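Uncharacterized protein (Streptococcus mutans, PDB 3L7Y) binds a magnesium ion and is probably a phosphatase of the haloacid dehalogenase (HAD) superfamily. Local coordinates at residues S36-T47 / F242-D252; H228-L237 / N255-A263. All coordinates share one frame; numbering follows the deposited sequence.

Interaction 1: S36-T47 / F242-D252. With MG (magnesium ion), chain B.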
loop_
_atom_site.group_PDB
_atom_site.type_symbol
_atom_site.label_atom_id
_atom_site.label_comp_id
_atom_site.label_asym_id
_atom_site.label_seq_id
_atom_site.Cartn_x
_atom_site.Cartn_y
_atom_site.Cartn_z
ATOM N N SER A 36 -22.501 9.788 -6.803
ATOM C CA SER A 36 -23.016 9.221 -5.557
ATOM C C SER A 36 -21.927 8.492 -4.763
ATOM O O SER A 36 -21.993 7.280 -4.582
ATOM C CB SER A 36 -24.168 8.260 -5.852
ATOM O OG SER A 36 -24.692 7.721 -4.651
ATOM N N VAL A 37 -20.941 9.239 -4.275
ATOM C CA VAL A 37 -19.777 8.649 -3.612
ATOM C C VAL A 37 -20.009 8.470 -2.111
ATOM O O VAL A 37 -20.389 9.423 -1.427
ATOM C CB VAL A 37 -18.515 9.519 -3.845
ATOM C CG1 VAL A 37 -17.324 8.966 -3.075
ATOM C CG2 VAL A 37 -18.193 9.594 -5.332
ATOM N N LYS A 38 -19.775 7.252 -1.608
ATOM C CA LYS A 38 -19.927 6.940 -0.183
ATOM C C LYS A 38 -18.615 6.533 0.499
ATOM O O LYS A 38 -18.478 6.619 1.720
ATOM C CB LYS A 38 -21.007 5.876 0.014
ATOM C CG LYS A 38 -22.379 6.379 -0.444
ATOM C CD LYS A 38 -23.495 5.367 -0.262
ATOM C CE LYS A 38 -24.774 5.868 -0.946
ATOM N NZ LYS A 38 -25.973 5.069 -0.568
ATOM N N VAL A 39 -17.651 6.079 -0.286
ATOM C CA VAL A 39 -16.316 5.840 0.242
ATOM C C VAL A 39 -15.279 6.394 -0.715
ATOM O O VAL A 39 -15.430 6.298 -1.940
ATOM C CB VAL A 39 -16.074 4.352 0.672
ATOM C CG1 VAL A 39 -17.193 3.442 0.199
ATOM C CG2 VAL A 39 -14.684 3.857 0.268
ATOM N N ILE A 40 -14.275 7.052 -0.145
ATOM C CA ILE A 40 -13.181 7.632 -0.903
ATOM C C ILE A 40 -11.902 6.963 -0.410
ATOM O O ILE A 40 -11.600 6.994 0.782
ATOM C CB ILE A 40 -13.071 9.139 -0.658
ATOM C CG1 ILE A 40 -14.354 9.866 -1.092
ATOM C CG2 ILE A 40 -11.840 9.725 -1.378
ATOM C CD1 ILE A 40 -14.305 11.356 -0.850
ATOM N N ALA A 41 -11.156 6.362 -1.325
ATOM C CA ALA A 41 -9.961 5.609 -0.965
ATOM C C ALA A 41 -8.784 6.173 -1.709
ATOM O O ALA A 41 -8.852 6.382 -2.909
ATOM C CB ALA A 41 -10.144 4.122 -1.317
ATOM N N THR A 42 -7.692 6.427 -1.011
ATOM C CA THR A 42 -6.532 6.947 -1.708
ATOM C C THR A 42 -5.226 6.256 -1.370
ATOM O O THR A 42 -4.920 5.965 -0.204
ATOM C CB THR A 42 -6.342 8.438 -1.447
ATOM O OG1 THR A 42 -5.297 8.933 -2.290
ATOM C CG2 THR A 42 -5.962 8.671 0.006
ATOM N N ASP A 43 -4.438 6.020 -2.407
ATOM C CA ASP A 43 -3.045 5.670 -2.213
ATOM C C ASP A 43 -2.331 6.851 -1.537
ATOM O O ASP A 43 -2.836 7.980 -1.570
ATOM C CB ASP A 43 -2.418 5.366 -3.559
ATOM C CG ASP A 43 -0.970 5.017 -3.444
ATOM O OD1 ASP A 43 -0.592 4.410 -2.417
ATOM O OD2 ASP A 43 -0.217 5.369 -4.368
ATOM N N MET A 44 -1.167 6.599 -0.927
ATOM C CA MET A 44 -0.420 7.648 -0.224
ATOM C C MET A 44 0.770 8.211 -1.009
ATOM O O MET A 44 0.680 9.286 -1.615
ATOM C CB MET A 44 0.033 7.149 1.155
ATOM C CG MET A 44 -1.101 7.052 2.148
ATOM S SD MET A 44 -1.742 8.686 2.546
ATOM C CE MET A 44 -0.406 9.312 3.569
ATOM N N ASP A 45 1.884 7.480 -0.990
ATOM C CA ASP A 45 3.081 7.862 -1.732
ATOM C C ASP A 45 2.782 8.022 -3.222
ATOM O O ASP A 45 2.310 7.087 -3.844
ATOM C CB ASP A 45 4.171 6.797 -1.557
ATOM C CG ASP A 45 4.576 6.605 -0.093
ATOM O OD1 ASP A 45 4.820 7.610 0.608
ATOM O OD2 ASP A 45 4.635 5.446 0.360
ATOM N N GLY A 46 3.061 9.199 -3.782
ATOM C CA GLY A 46 2.890 9.442 -5.210
ATOM C C GLY A 46 1.480 9.849 -5.601
ATOM O O GLY A 46 1.210 10.121 -6.768
ATOM N N THR A 47 0.587 9.892 -4.615
ATOM C CA THR A 47 -0.826 10.137 -4.838
ATOM C C THR A 47 -1.340 11.200 -3.857
ATOM O O THR A 47 -1.329 12.385 -4.184
ATOM C CB THR A 47 -1.651 8.834 -4.719
ATOM O OG1 THR A 47 -1.138 7.858 -5.638
ATOM C CG2 THR A 47 -3.127 9.098 -5.047
ATOM N N PHE A 242 -22.125 -1.230 0.706
ATOM C CA PHE A 242 -22.124 -0.402 -0.493
ATOM C C PHE A 242 -21.637 -1.231 -1.663
ATOM O O PHE A 242 -21.217 -2.391 -1.501
ATOM C CB PHE A 242 -21.203 0.817 -0.356
ATOM C CG PHE A 242 -21.529 1.706 0.803
ATOM C CD1 PHE A 242 -22.819 2.147 1.019
ATOM C CD2 PHE A 242 -20.528 2.122 1.671
ATOM C CE1 PHE A 242 -23.112 2.970 2.096
ATOM C CE2 PHE A 242 -20.809 2.943 2.749
ATOM C CZ PHE A 242 -22.104 3.370 2.964
ATOM N N THR A 243 -21.680 -0.635 -2.849
ATOM C CA THR A 243 -21.100 -1.281 -4.013
ATOM C C THR A 243 -20.002 -0.414 -4.596
ATOM O O THR A 243 -19.798 0.733 -4.172
ATOM C CB THR A 243 -22.137 -1.556 -5.118
ATOM O OG1 THR A 243 -22.444 -0.337 -5.809
ATOM C CG2 THR A 243 -23.392 -2.154 -4.535
ATOM N N SER A 244 -19.312 -0.970 -5.583
ATOM C CA SER A 244 -18.217 -0.283 -6.245
ATOM C C SER A 244 -18.722 0.941 -6.993
ATOM O O SER A 244 -17.933 1.779 -7.419
ATOM C CB SER A 244 -17.507 -1.236 -7.199
ATOM O OG SER A 244 -18.411 -1.688 -8.185
ATOM N N ASP A 245 -20.040 1.050 -7.155
ATOM C CA ASP A 245 -20.609 2.228 -7.802
ATOM C C ASP A 245 -20.489 3.469 -6.923
ATOM O O ASP A 245 -20.573 4.598 -7.419
ATOM C CB ASP A 245 -22.067 1.995 -8.202
ATOM C CG ASP A 245 -22.206 1.052 -9.385
ATOM O OD1 ASP A 245 -21.218 0.848 -10.131
ATOM O OD2 ASP A 245 -23.313 0.509 -9.566
ATOM N N HIS A 246 -20.289 3.256 -5.623
ATOM C CA HIS A 246 -20.146 4.353 -4.667
ATOM C C HIS A 246 -18.685 4.607 -4.319
ATOM O O HIS A 246 -18.369 5.450 -3.472
ATOM C CB HIS A 246 -20.890 4.026 -3.369
ATOM C CG HIS A 246 -22.211 3.355 -3.581
ATOM N ND1 HIS A 246 -22.442 2.040 -3.237
ATOM C CD2 HIS A 246 -23.371 3.818 -4.104
ATOM C CE1 HIS A 246 -23.690 1.724 -3.533
ATOM N NE2 HIS A 246 -24.275 2.785 -4.060
ATOM N N LEU A 247 -17.793 3.852 -4.939
ATOM C CA LEU A 247 -16.373 3.972 -4.626
ATOM C C LEU A 247 -15.657 4.995 -5.512
ATOM O O LEU A 247 -15.742 4.942 -6.740
ATOM C CB LEU A 247 -15.689 2.597 -4.690
ATOM C CG LEU A 247 -14.200 2.585 -4.338
ATOM C CD1 LEU A 247 -13.970 3.137 -2.927
ATOM C CD2 LEU A 247 -13.629 1.183 -4.442
ATOM N N MET A 248 -14.991 5.951 -4.877
ATOM C CA MET A 248 -14.041 6.810 -5.559
ATOM C C MET A 248 -12.655 6.451 -5.025
ATOM O O MET A 248 -12.486 6.307 -3.816
ATOM C CB MET A 248 -14.358 8.284 -5.284
ATOM C CG MET A 248 -13.278 9.265 -5.733
ATOM S SD MET A 248 -13.611 10.960 -5.168
ATOM C CE MET A 248 -14.879 11.424 -6.347
ATOM N N ALA A 249 -11.677 6.302 -5.917
ATOM C CA ALA A 249 -10.348 5.829 -5.538
ATOM C C ALA A 249 -9.244 6.468 -6.372
ATOM O O ALA A 249 -9.422 6.688 -7.572
ATOM C CB ALA A 249 -10.281 4.316 -5.660
ATOM N N PHE A 250 -8.110 6.755 -5.729
ATOM C CA PHE A 250 -6.953 7.391 -6.365
ATOM C C PHE A 250 -5.701 6.521 -6.262
ATOM O O PHE A 250 -5.453 5.951 -5.224
ATOM C CB PHE A 250 -6.640 8.725 -5.676
ATOM C CG PHE A 250 -7.783 9.706 -5.694
ATOM C CD1 PHE A 250 -8.761 9.656 -4.717
ATOM C CD2 PHE A 250 -7.863 10.673 -6.687
ATOM C CE1 PHE A 250 -9.813 10.546 -4.714
ATOM C CE2 PHE A 250 -8.915 11.585 -6.704
ATOM C CZ PHE A 250 -9.897 11.518 -5.719
ATOM N N GLY A 251 -4.899 6.449 -7.322
ATOM C CA GLY A 251 -3.666 5.680 -7.285
ATOM C C GLY A 251 -2.674 6.175 -8.321
ATOM O O GLY A 251 -3.034 6.959 -9.214
ATOM N N ASP A 252 -1.423 5.735 -8.195
ATOM C CA ASP A 252 -0.391 6.072 -9.163
ATOM C C ASP A 252 0.511 4.880 -9.459
ATOM O O ASP A 252 1.471 5.018 -10.210
ATOM C CB ASP A 252 0.471 7.249 -8.694
ATOM C CG ASP A 252 1.564 6.825 -7.715
ATOM O OD1 ASP A 252 2.671 7.404 -7.749
ATOM O OD2 ASP A 252 1.314 5.912 -6.907
HETATM MG MG MG B . 2.139 5.008 -4.900
HETATM O O HOH W 1 2.711 4.018 -2.598
HETATM O O HOH W 2 4.135 5.781 -6.148
HETATM O O HOH W 3 3.873 3.298 -5.427
HETATM O O HOH W 4 0.989 2.861 -5.251
#

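Interaction 2: H228-L237 / N255-A263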
loop_
_atom_site.group_PDB
_atom_site.type_symbol
_atom_site.label_atom_id
_atom_site.label_comp_id
_atom_site.label_asym_id
_atom_site.label_seq_id
_atom_site.Cartn_x
_atom_site.Cartn_y
_atom_site.Cartn_z
ATOM N N HIS A 228 -4.884 -7.801 -2.090
ATOM C CA HIS A 228 -4.465 -6.535 -2.670
ATOM C C HIS A 228 -5.471 -5.427 -2.322
ATOM O O HIS A 228 -6.480 -5.683 -1.680
ATOM C CB HIS A 228 -4.281 -6.686 -4.179
ATOM C CG HIS A 228 -5.396 -7.424 -4.852
ATOM N ND1 HIS A 228 -6.684 -6.938 -4.897
ATOM C CD2 HIS A 228 -5.419 -8.614 -5.506
ATOM C CE1 HIS A 228 -7.452 -7.793 -5.552
ATOM N NE2 HIS A 228 -6.709 -8.817 -5.929
ATOM N N LYS A 229 -5.192 -4.195 -2.724
ATOM C CA LYS A 229 -6.012 -3.080 -2.266
ATOM C C LYS A 229 -7.453 -3.180 -2.793
ATOM O O LYS A 229 -8.390 -2.688 -2.152
ATOM C CB LYS A 229 -5.389 -1.747 -2.676
ATOM C CG LYS A 229 -4.013 -1.462 -2.114
ATOM C CD LYS A 229 -3.539 -0.074 -2.573
ATOM C CE LYS A 229 -2.040 0.141 -2.328
ATOM N NZ LYS A 229 -1.622 1.515 -2.695
ATOM N N GLY A 230 -7.621 -3.802 -3.963
ATOM C CA GLY A 230 -8.941 -4.073 -4.505
ATOM C C GLY A 230 -9.714 -4.992 -3.575
ATOM O O GLY A 230 -10.874 -4.743 -3.261
ATOM N N TRP A 231 -9.090 -6.089 -3.155
ATOM C CA TRP A 231 -9.657 -6.995 -2.160
ATOM C C TRP A 231 -9.998 -6.258 -0.850
ATOM O O TRP A 231 -11.020 -6.443 -0.301
ATOM C CB TRP A 231 -8.742 -8.190 -1.896
ATOM C CG TRP A 231 -9.235 -9.103 -0.852
ATOM C CD1 TRP A 231 -10.015 -10.194 -1.012
ATOM C CD2 TRP A 231 -9.014 -8.991 0.534
ATOM N NE1 TRP A 231 -10.277 -10.769 0.172
ATOM C CE2 TRP A 231 -9.677 -10.043 1.147
ATOM C CE3 TRP A 231 -8.310 -8.110 1.324
ATOM C CZ2 TRP A 231 -9.663 -10.217 2.516
ATOM C CZ3 TRP A 231 -8.292 -8.298 2.644
ATOM C CH2 TRP A 231 -8.947 -9.347 3.229
ATOM N N ALA A 232 -9.116 -5.409 -0.410
ATOM C CA ALA A 232 -9.327 -4.672 0.813
ATOM C C ALA A 232 -10.592 -3.812 0.701
ATOM O O ALA A 232 -11.460 -3.936 1.491
ATOM C CB ALA A 232 -8.178 -3.878 1.149
ATOM N N LEU A 233 -10.691 -3.001 -0.329
ATOM C CA LEU A 233 -11.870 -2.189 -0.566
ATOM C C LEU A 233 -13.142 -3.013 -0.735
ATOM O O LEU A 233 -14.141 -2.686 -0.258
ATOM C CB LEU A 233 -11.646 -1.254 -1.724
ATOM C CG LEU A 233 -11.133 0.115 -1.315
ATOM C CD1 LEU A 233 -12.011 0.790 -0.265
ATOM C CD2 LEU A 233 -9.780 0.138 -0.829
ATOM N N GLN A 234 -13.056 -4.127 -1.396
ATOM C CA GLN A 234 -14.215 -5.014 -1.488
ATOM C C GLN A 234 -14.695 -5.397 -0.089
ATOM O O GLN A 234 -15.882 -5.321 0.226
ATOM C CB GLN A 234 -13.879 -6.267 -2.311
ATOM C CG GLN A 234 -13.635 -5.977 -3.778
ATOM C CD GLN A 234 -13.377 -7.228 -4.596
ATOM O OE1 GLN A 234 -13.785 -7.315 -5.754
ATOM N NE2 GLN A 234 -12.703 -8.204 -3.998
ATOM N N GLN A 235 -13.761 -5.792 0.767
ATOM C CA GLN A 235 -14.119 -6.152 2.126
ATOM C C GLN A 235 -14.828 -5.006 2.850
ATOM O O GLN A 235 -15.774 -5.217 3.611
ATOM C CB GLN A 235 -12.867 -6.558 2.890
ATOM C CG GLN A 235 -12.228 -7.824 2.346
ATOM C CD GLN A 235 -13.157 -9.009 2.457
ATOM O OE1 GLN A 235 -13.379 -9.738 1.484
ATOM N NE2 GLN A 235 -13.731 -9.194 3.639
ATOM N N LEU A 236 -14.379 -3.783 2.610
ATOM C CA LEU A 236 -14.945 -2.638 3.314
ATOM C C LEU A 236 -16.316 -2.268 2.746
ATOM O O LEU A 236 -17.266 -2.024 3.498
ATOM C CB LEU A 236 -13.978 -1.457 3.275
ATOM C CG LEU A 236 -12.697 -1.643 4.099
ATOM C CD1 LEU A 236 -11.661 -0.621 3.688
ATOM C CD2 LEU A 236 -13.004 -1.523 5.595
ATOM N N LEU A 237 -16.414 -2.242 1.420
ATOM C CA LEU A 237 -17.692 -2.056 0.750
ATOM C C LEU A 237 -18.711 -3.094 1.232
ATOM O O LEU A 237 -19.841 -2.753 1.584
ATOM C CB LEU A 237 -17.516 -2.153 -0.773
ATOM C CG LEU A 237 -16.703 -1.041 -1.454
ATOM C CD1 LEU A 237 -16.491 -1.316 -2.940
ATOM C CD2 LEU A 237 -17.358 0.323 -1.254
ATOM N N ASN A 255 0.500 -1.523 -7.743
ATOM C CA ASN A 255 -0.259 -2.067 -6.624
ATOM C C ASN A 255 -1.604 -1.343 -6.387
ATOM O O ASN A 255 -2.351 -1.701 -5.465
ATOM C CB ASN A 255 0.584 -2.063 -5.335
ATOM C CG ASN A 255 1.052 -0.668 -4.934
ATOM O OD1 ASN A 255 1.096 0.241 -5.755
ATOM N ND2 ASN A 255 1.418 -0.504 -3.661
ATOM N N ASP A 256 -1.906 -0.342 -7.217
ATOM C CA ASP A 256 -3.202 0.339 -7.177
ATOM C C ASP A 256 -4.169 -0.171 -8.251
ATOM O O ASP A 256 -5.319 0.270 -8.316
ATOM C CB ASP A 256 -3.035 1.851 -7.386
ATOM C CG ASP A 256 -2.278 2.523 -6.269
ATOM O OD1 ASP A 256 -2.544 2.208 -5.087
ATOM O OD2 ASP A 256 -1.418 3.375 -6.573
ATOM N N ILE A 257 -3.715 -1.069 -9.117
ATOM C CA ILE A 257 -4.516 -1.406 -10.300
ATOM C C ILE A 257 -5.817 -2.155 -9.993
ATOM O O ILE A 257 -6.850 -1.861 -10.603
ATOM C CB ILE A 257 -3.696 -2.142 -11.382
ATOM C CG1 ILE A 257 -2.720 -1.194 -12.074
ATOM C CG2 ILE A 257 -4.606 -2.733 -12.452
ATOM C CD1 ILE A 257 -1.693 -1.937 -12.972
ATOM N N GLU A 258 -5.791 -3.123 -9.074
ATOM C CA GLU A 258 -7.044 -3.812 -8.726
ATOM C C GLU A 258 -8.032 -2.827 -8.077
ATOM O O GLU A 258 -9.249 -2.901 -8.281
ATOM C CB GLU A 258 -6.794 -5.010 -7.795
ATOM C CG GLU A 258 -5.831 -6.070 -8.366
ATOM C CD GLU A 258 -4.361 -5.754 -8.116
ATOM O OE1 GLU A 258 -4.055 -4.677 -7.559
ATOM O OE2 GLU A 258 -3.501 -6.589 -8.475
ATOM N N MET A 259 -7.508 -1.905 -7.283
ATOM C CA MET A 259 -8.374 -0.927 -6.626
ATOM C C MET A 259 -9.025 -0.001 -7.639
ATOM O O MET A 259 -10.210 0.304 -7.540
ATOM C CB MET A 259 -7.581 -0.087 -5.622
ATOM C CG MET A 259 -8.371 1.088 -5.021
ATOM S SD MET A 259 -7.475 1.874 -3.653
ATOM C CE MET A 259 -6.243 2.831 -4.538
ATOM N N LEU A 260 -8.224 0.473 -8.590
ATOM C CA LEU A 260 -8.697 1.359 -9.635
ATOM C C LEU A 260 -9.743 0.680 -10.524
ATOM O O LEU A 260 -10.800 1.259 -10.812
ATOM C CB LEU A 260 -7.513 1.847 -10.473
ATOM C CG LEU A 260 -6.941 3.259 -10.271
ATOM C CD1 LEU A 260 -7.518 3.987 -9.053
ATOM C CD2 LEU A 260 -5.402 3.239 -10.271
ATOM N N LYS A 261 -9.458 -0.545 -10.956
ATOM C CA LYS A 261 -10.422 -1.278 -11.769
ATOM C C LYS A 261 -11.729 -1.481 -11.009
ATOM O O LYS A 261 -12.809 -1.488 -11.599
ATOM C CB LYS A 261 -9.841 -2.614 -12.219
ATOM C CG LYS A 261 -8.750 -2.461 -13.276
ATOM C CD LYS A 261 -8.110 -3.797 -13.646
ATOM N N LEU A 262 -11.631 -1.617 -9.690
ATOM C CA LEU A 262 -12.804 -1.863 -8.868
ATOM C C LEU A 262 -13.713 -0.653 -8.771
ATOM O O LEU A 262 -14.940 -0.769 -8.868
ATOM C CB LEU A 262 -12.393 -2.281 -7.455
ATOM C CG LEU A 262 -13.558 -2.328 -6.465
ATOM C CD1 LEU A 262 -14.419 -3.568 -6.698
ATOM C CD2 LEU A 262 -13.043 -2.287 -5.020
ATOM N N ALA A 263 -13.110 0.512 -8.549
ATOM C CA ALA A 263 -13.870 1.724 -8.258
ATOM C C ALA A 263 -14.538 2.255 -9.522
ATOM O O ALA A 263 -13.891 2.389 -10.556
ATOM C CB ALA A 263 -12.955 2.789 -7.669
HETATM O O HOH W 5 -2.329 -3.875 -3.903
HETATM O O HOH W 6 1.281 2.195 -1.861
#

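Interaction 1: S36-T47 / F242-D252
Asp43 and Asp252 meet at a magnesium ion, each through OD2 at 2.4 Å from the metal, their carboxylate planes turned 33° apart. The side chain of Asp43 can be followed outward: CB lies beside Gly251 CA and Phe250 O; CG stands anti to the backbone N (chi1 179°), which carries the carboxylate forward to the ion; OD2 binds the metal and also accepts a hydrogen bond from Thr47 OG1 at 2.9 Å, on its anti side and 30° out of the carboxylate plane; OD1 stays off the metal and forms a salt bridge with Lys229. With one oxygen on the metal and the other on Lys229, the carboxylate's rotation is fixed at both ends. Asp45 O and four waters complete a sevenfold shell. This is the HAD arrangement, a Rossmann-like sheet with acidic residues at the C-terminal ends of neighbouring, nearly parallel strands, here 39-42 and 247-251. The pairing shows in alternating bonds such as Ala41 N to Met248 O (2.8 Å) and Phe250 N to Ala41 O (2.9 Å). Just before strand 39-42, the extended Lys38 chain crosses Phe242, its CB 3.9 Å from the ring centroid and nearly on the normal, while CD lies over one face of His246. On the sheet face of Val39, its CG2 presses tightly on Leu247 CD1 at 3.4 Å.

Interaction 2: H228-L237 / N255-A263
Helices 229-237 and 257-262, which flank strand 247-251 in chain order within the Rossmann-like HAD core, pack against each other at 46°, with their axes 7.4 Å apart at closest approach. At Gly230 the backbones meet with no side chain between them, CA lying 3.8 Å from Met259 N. Farther along, Leu262 is a knob set into the hole formed by Gly230, Leu233, Gln234 and Leu237; its CD2 touches Leu233 CB at 3.7 Å and meets Leu237 CD1 tip to tip, while CD1 lies against Gln234 CG. Glu258 bends at chi2, which folds its chain over the His228 ring: CG sits 3.6 Å from the ring centroid, and the carboxylate stacks over the imidazole with the planes only 9° apart. At the end nearer the metal site, Lys229 runs fully extended past Asn255 O. A water joins that carbonyl to Lys229 N, and a second links the lysine's NZ to Asn255 ND2, which also bonds Asn102. NZ makes a further hydrogen bond to Ala77 O. The salt bridge from Lys229 NZ to Asp256 OD1 is 2.7 Å long and enters on the syn side, 23° out of the carboxylate plane.

How the interactions relate
The centres of interactions 1 and 2 lie 9 Å apart, and their segments alternate along the chain: 36-47, 228-237, 242-252, then 255-263. Strand 247-251 is thus bracketed by the two helices of interaction 2, which pack on the face of the sheet carrying Val39, Ala41, Leu247 and Ala249. Direct joints support the coupling: Phe242 N lies 2.9 Å from Leu237 O, a probable hydrogen bond, and Met259 CE packs against Phe250 O. At the metal end, the Lys229-Asp43 salt bridge joins the two contacts, while Asp256 OD2 accepts from the backbone N of Asp252. Lys229, at the start of its helix, and Asp256, just before the other, form a second shell that probably positions the magnesium ligands.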